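Long-range contact in fanconi-associated nuclease 1 homolog (Pseudomonas aeruginosa, PDB 5Y7Q), which belongs to the Fanconi-associated nuclease 1 family and binds DNA, combining a SAP domain with a VRR-NUC domain in one chain: residues 136-149 and 153-167. Sequence-based numbering, arbitrary orientation.
Sequences LKKDELSQLFRDHL and NLRKDALLERLQPLF. With nucleotides of chain D.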
loop_
_atom_site.group_PDB
_atom_site.type_symbol
_atom_site.label_atom_id
_atom_site.label_comp_id
_atom_site.label_asym_id
_atom_site.label_seq_id
_atom_site.Cartn_x
_atom_site.Cartn_y
_atom_site.Cartn_z
ATOM N N LEU A 136 31.169 3.775 10.117
ATOM C CA LEU A 136 32.553 3.364 9.907
ATOM C C LEU A 136 32.684 2.173 8.962
ATOM O O LEU A 136 31.765 1.355 8.819
ATOM C CB LEU A 136 33.216 3.015 11.235
ATOM C CG LEU A 136 33.984 4.175 11.839
ATOM C CD1 LEU A 136 34.645 3.742 13.114
ATOM C CD2 LEU A 136 35.006 4.531 10.830
ATOM N N LYS A 137 33.831 2.113 8.278
ATOM C CA LYS A 137 34.189 0.950 7.475
ATOM C C LYS A 137 34.656 -0.208 8.360
ATOM O O LYS A 137 35.130 -0.007 9.486
ATOM C CB LYS A 137 35.288 1.303 6.476
ATOM C CG LYS A 137 34.833 2.065 5.249
ATOM C CD LYS A 137 36.047 2.517 4.433
ATOM C CE LYS A 137 35.662 2.961 3.026
ATOM N NZ LYS A 137 35.217 1.819 2.167
ATOM N N LYS A 138 34.527 -1.435 7.831
ATOM C CA LYS A 138 34.871 -2.619 8.615
ATOM C C LYS A 138 36.371 -2.730 8.845
ATOM O O LYS A 138 36.798 -3.299 9.850
ATOM C CB LYS A 138 34.347 -3.892 7.942
ATOM C CG LYS A 138 34.579 -5.159 8.778
ATOM C CD LYS A 138 34.217 -6.446 8.036
ATOM C CE LYS A 138 34.704 -7.687 8.793
ATOM N NZ LYS A 138 34.282 -8.966 8.138
ATOM N N ASP A 139 37.189 -2.209 7.927
ATOM C CA ASP A 139 38.628 -2.163 8.170
ATOM C C ASP A 139 38.947 -1.274 9.359
ATOM O O ASP A 139 39.603 -1.704 10.317
ATOM C CB ASP A 139 39.355 -1.663 6.927
ATOM C CG ASP A 139 39.662 -2.773 5.956
ATOM O OD1 ASP A 139 40.145 -3.839 6.407
ATOM O OD2 ASP A 139 39.414 -2.577 4.746
ATOM N N GLU A 140 38.485 -0.023 9.310
ATOM C CA GLU A 140 38.695 0.901 10.416
ATOM C C GLU A 140 38.216 0.309 11.736
ATOM O O GLU A 140 38.898 0.429 12.759
ATOM C CB GLU A 140 37.986 2.224 10.124
ATOM C CG GLU A 140 37.757 2.473 8.642
ATOM C CD GLU A 140 37.353 3.904 8.358
ATOM O OE1 GLU A 140 37.893 4.802 9.047
ATOM O OE2 GLU A 140 36.496 4.137 7.470
ATOM N N LEU A 141 37.054 -0.356 11.726
ATOM C CA LEU A 141 36.503 -0.922 12.957
ATOM C C LEU A 141 37.298 -2.130 13.424
ATOM O O LEU A 141 37.450 -2.354 14.630
ATOM C CB LEU A 141 35.044 -1.301 12.740
ATOM C CG LEU A 141 34.118 -0.106 12.826
ATOM C CD1 LEU A 141 32.766 -0.466 12.277
ATOM C CD2 LEU A 141 34.024 0.315 14.279
ATOM N N SER A 142 37.780 -2.934 12.476
ATOM C CA SER A 142 38.619 -4.079 12.798
ATOM C C SER A 142 39.894 -3.628 13.492
ATOM O O SER A 142 40.308 -4.217 14.500
ATOM C CB SER A 142 38.945 -4.847 11.515
ATOM O OG SER A 142 38.438 -6.168 11.554
ATOM N N GLN A 143 40.516 -2.567 12.967
ATOM C CA GLN A 143 41.739 -2.030 13.550
ATOM C C GLN A 143 41.471 -1.345 14.887
ATOM O O GLN A 143 42.260 -1.484 15.830
ATOM C CB GLN A 143 42.381 -1.051 12.568
ATOM C CG GLN A 143 43.686 -0.462 13.053
ATOM C CD GLN A 143 44.138 0.714 12.214
ATOM O OE1 GLN A 143 43.362 1.263 11.422
ATOM N NE2 GLN A 143 45.403 1.108 12.380
ATOM N N LEU A 144 40.364 -0.609 14.987
ATOM C CA LEU A 144 40.088 0.184 16.180
ATOM C C LEU A 144 40.042 -0.688 17.427
ATOM O O LEU A 144 40.763 -0.447 18.403
ATOM C CB LEU A 144 38.773 0.943 16.008
ATOM C CG LEU A 144 38.330 1.737 17.247
ATOM C CD1 LEU A 144 39.481 2.568 17.844
ATOM C CD2 LEU A 144 37.156 2.640 16.920
ATOM N N PHE A 145 39.193 -1.705 17.408
ATOM C CA PHE A 145 38.993 -2.616 18.521
ATOM C C PHE A 145 39.905 -3.832 18.467
ATOM O O PHE A 145 39.607 -4.832 19.129
ATOM C CB PHE A 145 37.534 -3.040 18.588
ATOM C CG PHE A 145 36.591 -1.887 18.651
ATOM C CD1 PHE A 145 35.798 -1.563 17.558
ATOM C CD2 PHE A 145 36.516 -1.103 19.793
ATOM C CE1 PHE A 145 34.914 -0.484 17.605
ATOM C CE2 PHE A 145 35.642 -0.022 19.848
ATOM C CZ PHE A 145 34.836 0.287 18.748
ATOM N N ARG A 146 40.951 -3.798 17.631
ATOM C CA ARG A 146 41.784 -4.976 17.398
ATOM C C ARG A 146 42.212 -5.666 18.691
ATOM O O ARG A 146 42.328 -6.897 18.720
ATOM C CB ARG A 146 43.019 -4.594 16.569
ATOM C CG ARG A 146 44.321 -4.395 17.359
ATOM C CD ARG A 146 44.605 -2.923 17.608
ATOM N NE ARG A 146 44.923 -2.236 16.362
ATOM C CZ ARG A 146 46.156 -2.036 15.910
ATOM N NH1 ARG A 146 47.205 -2.459 16.609
ATOM N NH2 ARG A 146 46.341 -1.407 14.757
ATOM N N ASP A 147 42.423 -4.908 19.774
ATOM C CA ASP A 147 42.893 -5.512 21.018
ATOM C C ASP A 147 41.793 -6.278 21.757
ATOM O O ASP A 147 42.106 -7.090 22.640
ATOM C CB ASP A 147 43.508 -4.436 21.930
ATOM C CG ASP A 147 44.728 -3.740 21.299
ATOM O OD1 ASP A 147 45.533 -4.417 20.620
ATOM O OD2 ASP A 147 44.883 -2.513 21.484
ATOM N N HIS A 148 40.523 -6.027 21.435
ATOM C CA HIS A 148 39.409 -6.837 21.915
ATOM C C HIS A 148 38.938 -7.882 20.903
ATOM O O HIS A 148 37.947 -8.574 21.170
ATOM C CB HIS A 148 38.224 -5.951 22.307
ATOM C CG HIS A 148 38.575 -4.834 23.241
ATOM N ND1 HIS A 148 39.229 -3.690 22.827
ATOM C CD2 HIS A 148 38.340 -4.670 24.567
ATOM C CE1 HIS A 148 39.392 -2.878 23.858
ATOM N NE2 HIS A 148 38.861 -3.449 24.925
ATOM N N LEU A 149 39.595 -8.003 19.740
ATOM C CA LEU A 149 39.244 -9.022 18.748
ATOM C C LEU A 149 40.277 -10.142 18.774
ATOM O O LEU A 149 41.366 -10.010 18.204
ATOM C CB LEU A 149 39.167 -8.425 17.348
ATOM C CG LEU A 149 37.896 -7.726 16.882
ATOM C CD1 LEU A 149 36.836 -7.692 17.980
ATOM C CD2 LEU A 149 38.246 -6.328 16.379
ATOM N N ASN A 153 38.107 -14.325 11.945
ATOM C CA ASN A 153 37.608 -13.517 10.853
ATOM C C ASN A 153 36.107 -13.751 10.792
ATOM O O ASN A 153 35.664 -14.884 10.588
ATOM C CB ASN A 153 38.280 -13.912 9.543
ATOM C CG ASN A 153 37.517 -13.430 8.327
ATOM O OD1 ASN A 153 36.892 -12.366 8.345
ATOM N ND2 ASN A 153 37.555 -14.222 7.257
ATOM N N LEU A 154 35.320 -12.698 10.996
ATOM C CA LEU A 154 33.876 -12.873 11.024
ATOM C C LEU A 154 33.221 -11.547 10.698
ATOM O O LEU A 154 33.855 -10.490 10.764
ATOM C CB LEU A 154 33.392 -13.425 12.367
ATOM C CG LEU A 154 33.950 -12.897 13.688
ATOM C CD1 LEU A 154 33.318 -11.592 14.069
ATOM C CD2 LEU A 154 33.719 -13.928 14.779
ATOM N N ARG A 155 31.929 -11.619 10.379
ATOM C CA ARG A 155 31.260 -10.536 9.676
ATOM C C ARG A 155 31.146 -9.298 10.560
ATOM O O ARG A 155 31.674 -9.235 11.679
ATOM C CB ARG A 155 29.871 -10.962 9.214
ATOM C CG ARG A 155 29.835 -11.701 7.899
ATOM C CD ARG A 155 28.417 -11.715 7.345
ATOM N NE ARG A 155 27.776 -13.017 7.478
ATOM C CZ ARG A 155 27.818 -13.960 6.541
ATOM N NH1 ARG A 155 28.475 -13.740 5.405
ATOM N NH2 ARG A 155 27.209 -15.124 6.737
ATOM N N LYS A 156 30.476 -8.277 10.008
ATOM C CA LYS A 156 30.365 -6.984 10.674
ATOM C C LYS A 156 29.245 -6.965 11.714
ATOM O O LYS A 156 29.420 -6.408 12.807
ATOM C CB LYS A 156 30.170 -5.881 9.633
ATOM C CG LYS A 156 30.216 -4.458 10.200
ATOM C CD LYS A 156 30.156 -3.392 9.110
ATOM C CE LYS A 156 29.977 -1.993 9.713
ATOM N NZ LYS A 156 29.996 -0.907 8.685
ATOM N N ASP A 157 28.088 -7.555 11.389
ATOM C CA ASP A 157 26.978 -7.591 12.340
ATOM C C ASP A 157 27.308 -8.486 13.528
ATOM O O ASP A 157 26.951 -8.169 14.669
ATOM C CB ASP A 157 25.698 -8.062 11.638
ATOM C CG ASP A 157 25.933 -9.273 10.719
ATOM O OD1 ASP A 157 26.169 -9.066 9.503
ATOM O OD2 ASP A 157 25.882 -10.429 11.208
ATOM N N ALA A 158 27.987 -9.609 13.269
ATOM C CA ALA A 158 28.479 -10.467 14.340
ATOM C C ALA A 158 29.504 -9.739 15.201
ATOM O O ALA A 158 29.540 -9.908 16.428
ATOM C CB ALA A 158 29.087 -11.738 13.742
ATOM N N LEU A 159 30.360 -8.938 14.571
ATOM C CA LEU A 159 31.330 -8.153 15.321
ATOM C C LEU A 159 30.627 -7.186 16.264
ATOM O O LEU A 159 30.957 -7.102 17.457
ATOM C CB LEU A 159 32.223 -7.401 14.345
ATOM C CG LEU A 159 33.611 -7.068 14.838
ATOM C CD1 LEU A 159 34.382 -8.359 15.024
ATOM C CD2 LEU A 159 34.267 -6.174 13.817
ATOM N N LEU A 160 29.642 -6.451 15.739
ATOM C CA LEU A 160 28.819 -5.589 16.580
ATOM C C LEU A 160 28.197 -6.378 17.731
ATOM O O LEU A 160 28.199 -5.925 18.884
ATOM C CB LEU A 160 27.740 -4.910 15.728
ATOM C CG LEU A 160 26.835 -3.907 16.452
ATOM C CD1 LEU A 160 27.677 -2.781 17.007
ATOM C CD2 LEU A 160 25.712 -3.358 15.569
ATOM N N GLU A 161 27.678 -7.577 17.441
ATOM C CA GLU A 161 27.011 -8.360 18.479
ATOM C C GLU A 161 27.988 -8.722 19.581
ATOM O O GLU A 161 27.697 -8.544 20.770
ATOM C CB GLU A 161 26.377 -9.622 17.880
ATOM C CG GLU A 161 25.025 -9.998 18.483
ATOM C CD GLU A 161 24.974 -11.425 19.010
ATOM O OE1 GLU A 161 25.944 -11.867 19.672
ATOM O OE2 GLU A 161 23.958 -12.110 18.760
ATOM N N ARG A 162 29.172 -9.210 19.198
ATOM C CA ARG A 162 30.167 -9.607 20.189
ATOM C C ARG A 162 30.583 -8.422 21.057
ATOM O O ARG A 162 30.746 -8.565 22.274
ATOM C CB ARG A 162 31.383 -10.233 19.493
ATOM C CG ARG A 162 32.204 -11.204 20.363
ATOM C CD ARG A 162 31.814 -12.672 20.138
ATOM N NE ARG A 162 32.845 -13.418 19.411
ATOM C CZ ARG A 162 32.732 -14.693 19.038
ATOM N NH1 ARG A 162 31.629 -15.374 19.326
ATOM N NH2 ARG A 162 33.723 -15.295 18.382
ATOM N N LEU A 163 30.718 -7.236 20.460
ATOM C CA LEU A 163 31.249 -6.080 21.185
ATOM C C LEU A 163 30.201 -5.238 21.922
ATOM O O LEU A 163 30.593 -4.387 22.728
ATOM C CB LEU A 163 32.019 -5.169 20.224
ATOM C CG LEU A 163 33.286 -5.768 19.623
ATOM C CD1 LEU A 163 33.690 -5.047 18.349
ATOM C CD2 LEU A 163 34.397 -5.690 20.649
ATOM N N GLN A 164 28.890 -5.432 21.675
ATOM C CA GLN A 164 27.888 -4.600 22.349
ATOM C C GLN A 164 27.794 -4.857 23.853
ATOM O O GLN A 164 27.733 -3.876 24.617
ATOM C CB GLN A 164 26.529 -4.777 21.674
ATOM C CG GLN A 164 26.030 -3.571 20.929
ATOM C CD GLN A 164 25.166 -3.982 19.758
ATOM O OE1 GLN A 164 25.163 -5.152 19.365
ATOM N NE2 GLN A 164 24.417 -3.033 19.202
ATOM N N PRO A 165 27.735 -6.102 24.350
ATOM C CA PRO A 165 27.828 -6.288 25.809
ATOM C C PRO A 165 29.088 -5.684 26.415
ATOM O O PRO A 165 29.113 -5.431 27.625
ATOM C CB PRO A 165 27.790 -7.816 25.981
ATOM C CG PRO A 165 27.991 -8.390 24.606
ATOM C CD PRO A 165 27.412 -7.377 23.680
ATOM N N LEU A 166 30.128 -5.437 25.612
ATOM C CA LEU A 166 31.358 -4.833 26.115
ATOM C C LEU A 166 31.265 -3.309 26.241
ATOM O O LEU A 166 31.709 -2.750 27.248
ATOM C CB LEU A 166 32.540 -5.217 25.212
ATOM C CG LEU A 166 33.258 -6.567 25.371
ATOM C CD1 LEU A 166 32.322 -7.747 25.110
ATOM C CD2 LEU A 166 34.497 -6.644 24.468
ATOM N N PHE A 167 30.704 -2.612 25.244
ATOM C CA PHE A 167 30.706 -1.145 25.184
ATOM C C PHE A 167 29.278 -0.607 25.134
ATOM O O PHE A 167 28.841 -0.093 24.096
ATOM C CB PHE A 167 31.455 -0.616 23.959
ATOM C CG PHE A 167 32.934 -0.868 23.960
ATOM C CD1 PHE A 167 33.825 0.175 24.163
ATOM C CD2 PHE A 167 33.441 -2.130 23.705
ATOM C CE1 PHE A 167 35.193 -0.045 24.142
ATOM C CE2 PHE A 167 34.801 -2.351 23.682
ATOM C CZ PHE A 167 35.677 -1.308 23.899
ATOM P P DA D 21 30.005 -8.106 6.066
ATOM O OP1 DA D 21 28.832 -8.130 6.974
ATOM O OP2 DA D 21 31.387 -8.068 6.607
ATOM O "O5'" DA D 21 29.887 -9.413 5.175
ATOM C "C5'" DA D 21 31.020 -9.890 4.536
ATOM C "C4'" DA D 21 30.649 -10.779 3.384
ATOM O "O4'" DA D 21 30.805 -10.036 2.152
ATOM C "C3'" DA D 21 31.532 -12.001 3.283
ATOM O "O3'" DA D 21 30.778 -13.164 3.114
ATOM C "C2'" DA D 21 32.439 -11.737 2.093
ATOM C "C1'" DA D 21 31.723 -10.668 1.293
ATOM N N9 DA D 21 32.661 -9.669 0.782
ATOM C C8 DA D 21 33.384 -8.774 1.516
ATOM N N7 DA D 21 34.186 -8.017 0.802
ATOM C C5 DA D 21 33.996 -8.462 -0.491
ATOM C C6 DA D 21 34.554 -8.065 -1.720
ATOM N N6 DA D 21 35.457 -7.080 -1.840
ATOM N N1 DA D 21 34.139 -8.713 -2.828
ATOM C C2 DA D 21 33.229 -9.689 -2.708
ATOM N N3 DA D 21 32.633 -10.146 -1.612
ATOM C C4 DA D 21 33.062 -9.485 -0.526
ATOM P P DA D 20 32.270 -1.677 4.951
ATOM O OP1 DA D 20 31.826 -1.053 6.217
ATOM O OP2 DA D 20 33.679 -1.670 4.501
ATOM O "O5'" DA D 20 31.824 -3.177 5.003
ATOM C "C5'" DA D 20 31.476 -3.755 3.810
ATOM C "C4'" DA D 20 30.433 -4.808 3.991
ATOM O "O4'" DA D 20 30.053 -5.243 2.679
ATOM C "C3'" DA D 20 30.950 -6.068 4.648
ATOM O "O3'" DA D 20 29.848 -6.912 4.994
ATOM C "C2'" DA D 20 31.781 -6.649 3.509
ATOM C "C1'" DA D 20 30.942 -6.271 2.276
ATOM N N9 DA D 20 31.724 -5.797 1.128
ATOM C C8 DA D 20 32.765 -4.915 1.132
ATOM N N7 DA D 20 33.258 -4.676 -0.060
ATOM C C5 DA D 20 32.492 -5.462 -0.905
ATOM C C6 DA D 20 32.510 -5.668 -2.308
ATOM N N6 DA D 20 33.377 -5.064 -3.142
ATOM N N1 DA D 20 31.595 -6.531 -2.820
ATOM C C2 DA D 20 30.738 -7.123 -1.987
ATOM N N3 DA D 20 30.629 -7.007 -0.669
ATOM C C4 DA D 20 31.541 -6.155 -0.185
ATOM P P DC D 19 32.799 3.382 0.723
ATOM O OP1 DC D 19 32.827 4.162 1.982
ATOM O OP2 DC D 19 34.015 3.198 -0.106
ATOM O "O5'" DC D 19 32.255 1.938 1.112
ATOM C "C5'" DC D 19 30.962 1.827 1.654
ATOM C "C4'" DC D 19 30.686 0.410 2.091
ATOM O "O4'" DC D 19 30.313 -0.408 0.952
ATOM C "C3'" DC D 19 31.852 -0.300 2.754
ATOM O "O3'" DC D 19 31.338 -1.115 3.779
ATOM C "C2'" DC D 19 32.434 -1.131 1.612
ATOM C "C1'" DC D 19 31.179 -1.518 0.852
ATOM N N1 DC D 19 31.401 -1.760 -0.578
ATOM C C2 DC D 19 30.560 -2.637 -1.250
ATOM O O2 DC D 19 29.676 -3.209 -0.611
ATOM N N3 DC D 19 30.742 -2.838 -2.573
ATOM C C4 DC D 19 31.719 -2.189 -3.213
ATOM N N4 DC D 19 31.874 -2.419 -4.521
ATOM C C5 DC D 19 32.582 -1.276 -2.538
ATOM C C6 DC D 19 32.385 -1.089 -1.234
#
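Phe167 turns its ring edge to the face of His148, with CZ of Phe167 4.0 Å from NE2 of His148. The two planes stand at 74°, a T-shaped pair. One face of Phe167 takes the edge of Phe145 in a second edge-to-face pair, with planes at 62°. CE2 of Phe145 lies off centre, over the rim of that face. CG of the preceding residue, Leu144, lies over the centre of one face of the Phe145 ring. The edge of Phe167 also meets the backbone O of Leu163.

Leucines continue the packing from this aromatic cluster. CD1 of Leu163 lies 4.1 Å from CD1 of Phe145 and also touches CD1 of Leu149. Leu149 crosses Leu159 at about a right angle, their CD1 atoms 3.9 Å apart. At the other end, CD1 of Leu141 rests on CE of Lys156.

Here two lysines reach across in opposite directions. With CG anti to the backbone N (chi1 -173°) and the chain extended, Lys156 brings NZ to Leu136 O at 2.9 Å, nearly in line with the carbonyl. The same NZ bonds OP1 of DA20 of chain D at 3.1 Å and the carbonyl of Phe133, in helix 129-135. Lys138 NZ reaches Leu154 O at 3.1 Å from above the carbonyl plane and makes a weak bond to OP2 of DA21 of chain D.

The backbone N atoms of Lys138 and Lys156, at the starts of helices 138-144 and 156-163, bond weakly to the phosphates of DA20 and DA21 of chain D, respectively. This helix pair lies within the SAP domain. The turn after helix 138-144 packs on helix 156-163 and Phe167. At the other end the lysines both cross-link the segments and tie them to consecutive DNA phosphates, whose negative charge probably favours protonated lysines.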